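Local coordinates for chitinase (Thermococcus chitonophagus, PDB 5XSW), which probably hydrolyses chitin chains as an endochitinase, represented here by the C-terminal part of a longer protein with a bound glycan, at residues Val58-Val61 with Val66-Asp69; Arg180-Asn185 with Tyr228-Asp233; Ala208-Ala211 with Gly216-Val219. All blocks are in the same frame, centred on the assembly; numbering follows the deposited sequence.

How the interactions relate
Near the N terminus, interaction 1 closes the short hairpin of strands 58-62 and 65-69 in the beta-rich domain. It is complete before the other two begin, on the opposite side of the chain's centre, about 58 Å from interaction 2 and 49 Å from interaction 3 (centres). Interaction 2 then closes a long, mostly helical loop, bringing residues 180-185 against strand 228-232. Nested inside that loop, interaction 3 folds strand 218-219 back onto helix 203-214. Interactions 2 and 3 touch, their centres 11 Å apart, because strands 179-181 and 218-219 are antiparallel neighbours in one sheet, which links the glycan-pocket helix to the outlying hairpin 228-232/235-239.

Interaction 1. Residues Val58-Val61 with Val66-Asp69; sequences VYNV and VTID
Val58 and Asp69, and then Asn60 and Thr67, are the hydrogen-bonded pairs of an antiparallel beta hairpin; Tyr59-Ile68 is the non-hydrogen-bonded pair between them, and Val61-Val66 the next one beyond. The Asn60-Thr67 pair is joined both ways, Thr67 N reaching Asn60 O at 2.9 Å and Asn60 N reaching Thr67 O at 3.0 Å. At Val58 the bond from Asp69 N to Val58 O is 2.7 Å. Tyr59 CA adds a CA-H...O contact to Thr67 O, 3.0 Å away.

The packed part is buried Val66 and Ile68, with Tyr59 and Val61 at its more open margin. Tyr59 CB lies 4.3 Å from Ile68 CG1. With CG between its own N and carbonyl carbon (chi1 69°), the Tyr59 ring leads away from the partner strand, and CD1 meets Val66 CG1 obliquely. Val61 CG2 and Val66 CG2 touch at 4.2 Å, their branches crossing at a slant. Val46 and Ile49 of strand 45-51, which belongs to the other antiparallel sheet, pack against Tyr59, Val66 and Ile68.

The other face is looser and more polar. Asn60 and Thr67 lie side by side, ND2 3.7 Å from Thr67 CB, and a water spans Asn60 OD1 and Thr67 OG1, 2.7 Å from the latter. The Asp69 carboxylate is held on this face: OD1 takes the Thr71 N-H and a salt bridge to Arg482. The hairpin is thus amphipathic: aliphatic and tyrosine carbon meets the opposing sheet, while on the polar side a water links Asn60 and Thr67, and the Asp69-Arg482 salt bridge ties it to helix 475-482.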
loop_
_atom_site.group_PDB
_atom_site.type_symbol
_atom_site.label_atom_id
_atom_site.label_comp_id
_atom_site.label_asym_id
_atom_site.label_seq_id
_atom_site.Cartn_x
_atom_site.Cartn_y
_atom_site.Cartn_z
ATOM N N VAL A 58 9.548 27.962 4.788
ATOM C CA VAL A 58 10.312 28.408 3.640
ATOM C C VAL A 58 9.423 29.368 2.836
ATOM O O VAL A 58 8.196 29.209 2.835
ATOM C CB VAL A 58 10.734 27.198 2.757
ATOM C CG1 VAL A 58 11.207 27.641 1.378
ATOM C CG2 VAL A 58 11.781 26.362 3.476
ATOM N N TYR A 59 10.005 30.358 2.162
ATOM C CA TYR A 59 9.182 31.182 1.277
ATOM C C TYR A 59 10.000 31.653 0.142
ATOM O O TYR A 59 11.230 31.667 0.216
ATOM C CB TYR A 59 8.553 32.374 2.025
ATOM C CG TYR A 59 9.532 33.446 2.463
ATOM C CD1 TYR A 59 9.911 34.467 1.594
ATOM C CD2 TYR A 59 10.050 33.451 3.766
ATOM C CE1 TYR A 59 10.828 35.460 1.996
ATOM C CE2 TYR A 59 10.960 34.430 4.182
ATOM C CZ TYR A 59 11.341 35.428 3.289
ATOM O OH TYR A 59 12.224 36.406 3.689
ATOM N N ASN A 60 9.341 32.016 -0.939
ATOM C CA ASN A 60 10.068 32.669 -2.003
ATOM C C ASN A 60 9.211 33.808 -2.574
ATOM O O ASN A 60 7.989 33.830 -2.383
ATOM C CB ASN A 60 10.481 31.676 -3.081
ATOM C CG ASN A 60 9.420 31.449 -4.107
ATOM O OD1 ASN A 60 9.286 32.223 -5.067
ATOM N ND2 ASN A 60 8.658 30.362 -3.940
ATOM N N VAL A 61 9.869 34.761 -3.227
ATOM C CA VAL A 61 9.207 35.960 -3.755
ATOM C C VAL A 61 9.348 36.001 -5.256
ATOM O O VAL A 61 10.420 35.818 -5.794
ATOM C CB VAL A 61 9.806 37.261 -3.152
ATOM C CG1 VAL A 61 9.111 38.523 -3.753
ATOM C CG2 VAL A 61 9.712 37.231 -1.633
ATOM N N VAL A 66 4.223 36.213 -3.094
ATOM C CA VAL A 66 5.034 35.517 -2.086
ATOM C C VAL A 66 4.425 34.095 -1.887
ATOM O O VAL A 66 3.219 33.962 -1.764
ATOM C CB VAL A 66 5.054 36.270 -0.740
ATOM C CG1 VAL A 66 5.921 35.527 0.308
ATOM C CG2 VAL A 66 5.626 37.716 -0.915
ATOM N N THR A 67 5.257 33.063 -1.873
ATOM C CA THR A 67 4.770 31.671 -1.691
ATOM C C THR A 67 5.386 31.074 -0.436
ATOM O O THR A 67 6.617 30.982 -0.347
ATOM C CB THR A 67 5.136 30.813 -2.883
ATOM O OG1 THR A 67 4.638 31.455 -4.071
ATOM C CG2 THR A 67 4.518 29.330 -2.718
ATOM N N ILE A 68 4.543 30.734 0.539
ATOM C CA ILE A 68 5.003 30.145 1.782
ATOM C C ILE A 68 4.869 28.620 1.686
ATOM O O ILE A 68 3.777 28.122 1.398
ATOM C CB ILE A 68 4.209 30.615 2.974
ATOM C CG1 ILE A 68 4.370 32.150 3.171
ATOM C CG2 ILE A 68 4.675 29.858 4.242
ATOM C CD1 ILE A 68 3.287 32.681 4.128
ATOM N N ASP A 69 5.968 27.913 1.919
ATOM C CA ASP A 69 5.987 26.430 1.935
ATOM C C ASP A 69 6.132 25.975 3.392
ATOM O O ASP A 69 7.123 26.288 4.025
ATOM C CB ASP A 69 7.131 25.927 1.041
ATOM C CG ASP A 69 7.287 24.376 1.032
ATOM O OD1 ASP A 69 6.599 23.688 1.776
ATOM O OD2 ASP A 69 8.142 23.889 0.282
HETATM O O HOH W 1 6.224 33.294 -5.159
#

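Interaction 2. Residues Arg180-Asn185 with Tyr228-Asp233; sequences RMWVPN and YKVIID. With PO4 (phosphate ion), chain F.
The hairpin of strands 228-232 and 235-239 lays two aliphatic side chains, Val230 and Ile232, over the flat groups of Trp182 and Arg180. Val230 CG1 makes a CH-pi contact with the six-membered ring of Trp182, 4.3 Å from the centroid and 24° off the normal, with CZ3 its nearest ring atom. Pro184 CA covers the opposite face of the indole, and Trp239 meets it edge-to-face, so the ring is wedged between hairpin and loop. Ile232 CG2 sits over one face of the Arg180 guanidinium, toward its rim, 3.4 Å from NH2.

Arg180 lies on strand 179-181, the middle strand of the small three-stranded sheet, and the outlying hairpin rests on that sheet through these aliphatic-to-flat contacts, without a direct hydrogen bond between the two segments. Starting with CG anti to the backbone N (chi1 168°), the extended arginine chain carries the guanidinium to the hairpin's far end. There NH1 bonds Tyr237 OH. In the guanidinium plane a water joins NH2, at 2.8 Å, to Asp233 OD2, at 2.6 Å. A second water lies 3.1 Å from NH1 and bonds Ile232 O only weakly. The charged atoms Arg180 NH2 and Asp233 OD2 stay 4.8 Å apart.

At the hairpin's other end, Tyr228 OH donates to O2 of a phosphate, probably from the crystallisation liquor, at 2.7 Å. O2 lies at the ring's edge, in its plane. A phenylalanine at Tyr228 would probably leave that phosphate without its phenolic donor, with the backbone N-H groups of Ile243 and Asp244 still bonded to it.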
loop_
_atom_site.group_PDB
_atom_site.type_symbol
_atom_site.label_atom_id
_atom_site.label_comp_id
_atom_site.label_asym_id
_atom_site.label_seq_id
_atom_site.Cartn_x
_atom_site.Cartn_y
_atom_site.Cartn_z
ATOM N N ARG A 180 -15.891 -12.496 -25.845
ATOM C CA ARG A 180 -17.116 -11.695 -25.852
ATOM C C ARG A 180 -17.299 -11.067 -24.503
ATOM O O ARG A 180 -17.220 -11.756 -23.482
ATOM C CB ARG A 180 -18.306 -12.601 -26.197
ATOM C CG ARG A 180 -19.689 -11.992 -25.978
ATOM C CD ARG A 180 -20.797 -13.098 -26.294
ATOM N NE ARG A 180 -22.117 -12.518 -26.003
ATOM C CZ ARG A 180 -23.253 -12.965 -26.519
ATOM N NH1 ARG A 180 -23.247 -14.008 -27.343
ATOM N NH2 ARG A 180 -24.378 -12.350 -26.202
ATOM N N MET A 181 -17.555 -9.768 -24.468
ATOM C CA MET A 181 -17.750 -9.094 -23.169
ATOM C C MET A 181 -19.087 -9.490 -22.565
ATOM O O MET A 181 -20.067 -9.674 -23.305
ATOM C CB MET A 181 -17.674 -7.566 -23.369
ATOM C CG MET A 181 -16.387 -7.123 -24.082
ATOM S SD MET A 181 -14.838 -7.681 -23.218
ATOM C CE MET A 181 -14.961 -6.825 -21.639
ATOM N N TRP A 182 -19.139 -9.626 -21.244
ATOM C CA TRP A 182 -20.401 -9.938 -20.557
ATOM C C TRP A 182 -20.325 -9.371 -19.158
ATOM O O TRP A 182 -19.233 -9.148 -18.585
ATOM C CB TRP A 182 -20.711 -11.470 -20.535
ATOM C CG TRP A 182 -20.148 -12.205 -19.355
ATOM C CD1 TRP A 182 -18.815 -12.250 -18.984
ATOM C CD2 TRP A 182 -20.848 -13.010 -18.423
ATOM N NE1 TRP A 182 -18.663 -13.044 -17.875
ATOM C CE2 TRP A 182 -19.893 -13.535 -17.519
ATOM C CE3 TRP A 182 -22.211 -13.370 -18.262
ATOM C CZ2 TRP A 182 -20.244 -14.360 -16.454
ATOM C CZ3 TRP A 182 -22.555 -14.193 -17.179
ATOM C CH2 TRP A 182 -21.577 -14.671 -16.296
ATOM N N VAL A 183 -21.492 -9.071 -18.627
ATOM C CA VAL A 183 -21.631 -8.509 -17.308
ATOM C C VAL A 183 -22.070 -9.661 -16.394
ATOM O O VAL A 183 -23.176 -10.189 -16.572
ATOM C CB VAL A 183 -22.687 -7.376 -17.299
ATOM C CG1 VAL A 183 -23.018 -6.999 -15.849
ATOM C CG2 VAL A 183 -22.160 -6.129 -18.139
ATOM N N PRO A 184 -21.224 -10.069 -15.417
ATOM C CA PRO A 184 -21.591 -11.264 -14.619
ATOM C C PRO A 184 -22.913 -11.171 -13.856
ATOM O O PRO A 184 -23.609 -12.164 -13.743
ATOM C CB PRO A 184 -20.419 -11.379 -13.604
ATOM C CG PRO A 184 -19.226 -10.814 -14.395
ATOM C CD PRO A 184 -19.832 -9.629 -15.155
ATOM N N ASN A 185 -23.246 -10.005 -13.301
ATOM C CA ASN A 185 -24.557 -9.864 -12.650
ATOM C C ASN A 185 -24.885 -8.401 -12.490
ATOM O O ASN A 185 -24.043 -7.530 -12.751
ATOM C CB ASN A 185 -24.596 -10.558 -11.281
ATOM C CG ASN A 185 -23.557 -9.989 -10.301
ATOM O OD1 ASN A 185 -23.674 -8.862 -9.854
ATOM N ND2 ASN A 185 -22.593 -10.831 -9.867
ATOM N N TYR A 228 -15.428 -21.727 -16.231
ATOM C CA TYR A 228 -16.781 -22.033 -15.883
ATOM C C TYR A 228 -17.555 -22.001 -17.199
ATOM O O TYR A 228 -17.226 -21.235 -18.086
ATOM C CB TYR A 228 -17.316 -21.010 -14.837
ATOM C CG TYR A 228 -16.464 -21.082 -13.585
ATOM C CD1 TYR A 228 -16.674 -22.098 -12.640
ATOM C CD2 TYR A 228 -15.410 -20.198 -13.377
ATOM C CE1 TYR A 228 -15.877 -22.210 -11.497
ATOM C CE2 TYR A 228 -14.586 -20.275 -12.216
ATOM C CZ TYR A 228 -14.836 -21.296 -11.287
ATOM O OH TYR A 228 -14.066 -21.419 -10.183
ATOM N N LYS A 229 -18.572 -22.842 -17.319
ATOM C CA LYS A 229 -19.434 -22.854 -18.502
ATOM C C LYS A 229 -20.535 -21.828 -18.332
ATOM O O LYS A 229 -21.205 -21.774 -17.305
ATOM C CB LYS A 229 -20.103 -24.221 -18.700
ATOM C CG LYS A 229 -19.171 -25.362 -18.552
ATOM C CD LYS A 229 -18.066 -25.246 -19.517
ATOM C CE LYS A 229 -17.488 -26.651 -19.692
ATOM N NZ LYS A 229 -17.079 -27.223 -18.387
ATOM N N VAL A 230 -20.705 -20.984 -19.329
ATOM C CA VAL A 230 -21.768 -20.008 -19.294
ATOM C C VAL A 230 -22.509 -20.196 -20.629
ATOM O O VAL A 230 -21.885 -20.201 -21.714
ATOM C CB VAL A 230 -21.210 -18.585 -19.156
ATOM C CG1 VAL A 230 -22.359 -17.551 -19.238
ATOM C CG2 VAL A 230 -20.468 -18.438 -17.817
ATOM N N ILE A 231 -23.820 -20.398 -20.574
ATOM C CA ILE A 231 -24.574 -20.553 -21.818
ATOM C C ILE A 231 -25.219 -19.205 -22.129
ATOM O O ILE A 231 -25.983 -18.688 -21.312
ATOM C CB ILE A 231 -25.726 -21.626 -21.704
ATOM C CG1 ILE A 231 -25.224 -22.976 -21.170
ATOM C CG2 ILE A 231 -26.506 -21.785 -23.020
ATOM C CD1 ILE A 231 -24.089 -23.518 -21.883
ATOM N N ILE A 232 -24.993 -18.650 -23.313
ATOM C CA ILE A 232 -25.590 -17.338 -23.598
ATOM C C ILE A 232 -26.360 -17.484 -24.893
ATOM O O ILE A 232 -25.799 -17.929 -25.897
ATOM C CB ILE A 232 -24.538 -16.211 -23.725
ATOM C CG1 ILE A 232 -23.785 -16.056 -22.398
ATOM C CG2 ILE A 232 -25.261 -14.880 -24.074
ATOM C CD1 ILE A 232 -22.547 -15.202 -22.530
ATOM N N ASP A 233 -27.666 -17.217 -24.801
ATOM C CA ASP A 233 -28.630 -17.586 -25.846
ATOM C C ASP A 233 -28.211 -18.837 -26.657
ATOM O O ASP A 233 -27.890 -18.793 -27.841
ATOM C CB ASP A 233 -28.888 -16.354 -26.707
ATOM C CG ASP A 233 -29.463 -15.172 -25.866
ATOM O OD1 ASP A 233 -30.512 -15.351 -25.137
ATOM O OD2 ASP A 233 -28.840 -14.071 -25.936
HETATM P P PO4 F . -10.612 -20.294 -9.006
HETATM O O1 PO4 F . -11.108 -21.251 -7.917
HETATM O O2 PO4 F . -11.776 -20.089 -10.067
HETATM O O3 PO4 F . -9.495 -20.939 -9.764
HETATM O O4 PO4 F . -10.060 -18.983 -8.356
HETATM O O HOH W 2 -26.931 -12.903 -27.186
HETATM O O HOH W 3 -25.879 -15.405 -28.073
#

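Interaction 3. Residues Ala208-Ala211 with Gly216-Val219; sequences ALAA and GTAV
Ala210 and Ala211 of helix 203-214 meet Gly216, Thr217 and Ala218 where the chain turns off the helix and runs back beside it into strand 218-219. Ala208 and Leu209 point away from the returning chain: Ala208 packs on Val378, Ile381 and Thr382 of helix 374-386, and Leu209 on His374 of the glycan pocket.

Ala210 supplies the polar link. Its O accepts Gly216 N at 3.0 Å; the N-H points straight at the oxygen (174°), but the donor stands well above the carbonyl plane. Ala210 CB also rests 3.7 Å from Thr217 CG2. Glycine suits this turn, since a beta carbon at Gly216 would crowd Ala210 CB.

Ala211 comes next, its CB 3.5 Å from Thr217 OG1 and 4.0 Å from Ala218 CB. Thr217 OG1 occupies the position between the backbone N and the carbonyl carbon, chi1 49°, which turns it to the helix, where it bonds Met207 O. Although Ala211 N is 3.2 Å from OG1, the angle is too poor for a hydrogen bond. Met181 of strand 179-181 packs on Ala211, Thr217 and Ala218, closing the buried cluster.

The contact ties the chain leaving the helix end, which carries the glycan-pocket residues Lys212, Glu213 and Asn214, back onto the helix; the nearest sugar is about 9 Å from Gly216. Methyl-sized side chains let helix and returning chain come close, and the buried polar groups Gly216 N and Thr217 OG1 are both met by helix carbonyls, those of Ala210 and Met207.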
loop_
_atom_site.group_PDB
_atom_site.type_symbol
_atom_site.label_atom_id
_atom_site.label_comp_id
_atom_site.label_asym_id
_atom_site.label_seq_id
_atom_site.Cartn_x
_atom_site.Cartn_y
_atom_site.Cartn_z
ATOM N N ALA A 208 -13.084 -3.519 -19.592
ATOM C CA ALA A 208 -11.908 -3.904 -20.328
ATOM C C ALA A 208 -10.803 -4.283 -19.335
ATOM O O ALA A 208 -10.060 -5.245 -19.559
ATOM C CB ALA A 208 -11.405 -2.719 -21.206
ATOM N N LEU A 209 -10.714 -3.496 -18.264
ATOM C CA LEU A 209 -9.644 -3.677 -17.298
ATOM C C LEU A 209 -9.853 -5.047 -16.609
ATOM O O LEU A 209 -8.922 -5.836 -16.493
ATOM C CB LEU A 209 -9.646 -2.552 -16.266
ATOM C CG LEU A 209 -8.508 -2.674 -15.188
ATOM C CD1 LEU A 209 -7.065 -2.724 -15.805
ATOM C CD2 LEU A 209 -8.618 -1.516 -14.203
ATOM N N ALA A 210 -11.084 -5.345 -16.180
ATOM C CA ALA A 210 -11.321 -6.630 -15.497
ATOM C C ALA A 210 -11.064 -7.805 -16.451
ATOM O O ALA A 210 -10.652 -8.900 -16.016
ATOM C CB ALA A 210 -12.764 -6.704 -14.937
ATOM N N ALA A 211 -11.370 -7.623 -17.744
ATOM C CA ALA A 211 -11.211 -8.720 -18.689
ATOM C C ALA A 211 -9.694 -9.094 -18.815
ATOM O O ALA A 211 -9.293 -10.282 -18.786
ATOM C CB ALA A 211 -11.805 -8.322 -20.057
ATOM N N GLY A 216 -12.643 -11.110 -15.832
ATOM C CA GLY A 216 -13.806 -10.946 -14.942
ATOM C C GLY A 216 -15.090 -10.722 -15.739
ATOM O O GLY A 216 -16.178 -11.112 -15.327
ATOM N N THR A 217 -14.939 -10.180 -16.941
ATOM C CA THR A 217 -16.045 -9.574 -17.702
ATOM C C THR A 217 -15.999 -10.006 -19.152
ATOM O O THR A 217 -16.482 -9.307 -20.011
ATOM C CB THR A 217 -15.930 -8.031 -17.643
ATOM O OG1 THR A 217 -14.561 -7.704 -17.992
ATOM C CG2 THR A 217 -16.174 -7.548 -16.220
ATOM N N ALA A 218 -15.403 -11.161 -19.427
ATOM C CA ALA A 218 -15.375 -11.647 -20.782
ATOM C C ALA A 218 -15.424 -13.163 -20.764
ATOM O O ALA A 218 -14.926 -13.799 -19.831
ATOM C CB ALA A 218 -14.137 -11.165 -21.518
ATOM N N VAL A 219 -16.023 -13.744 -21.807
ATOM C CA VAL A 219 -16.052 -15.209 -21.924
ATOM C C VAL A 219 -15.446 -15.513 -23.282
ATOM O O VAL A 219 -15.232 -14.594 -24.045
ATOM C CB VAL A 219 -17.491 -15.794 -21.814
ATOM C CG1 VAL A 219 -18.032 -15.607 -20.375
ATOM C CG2 VAL A 219 -18.424 -15.116 -22.875
#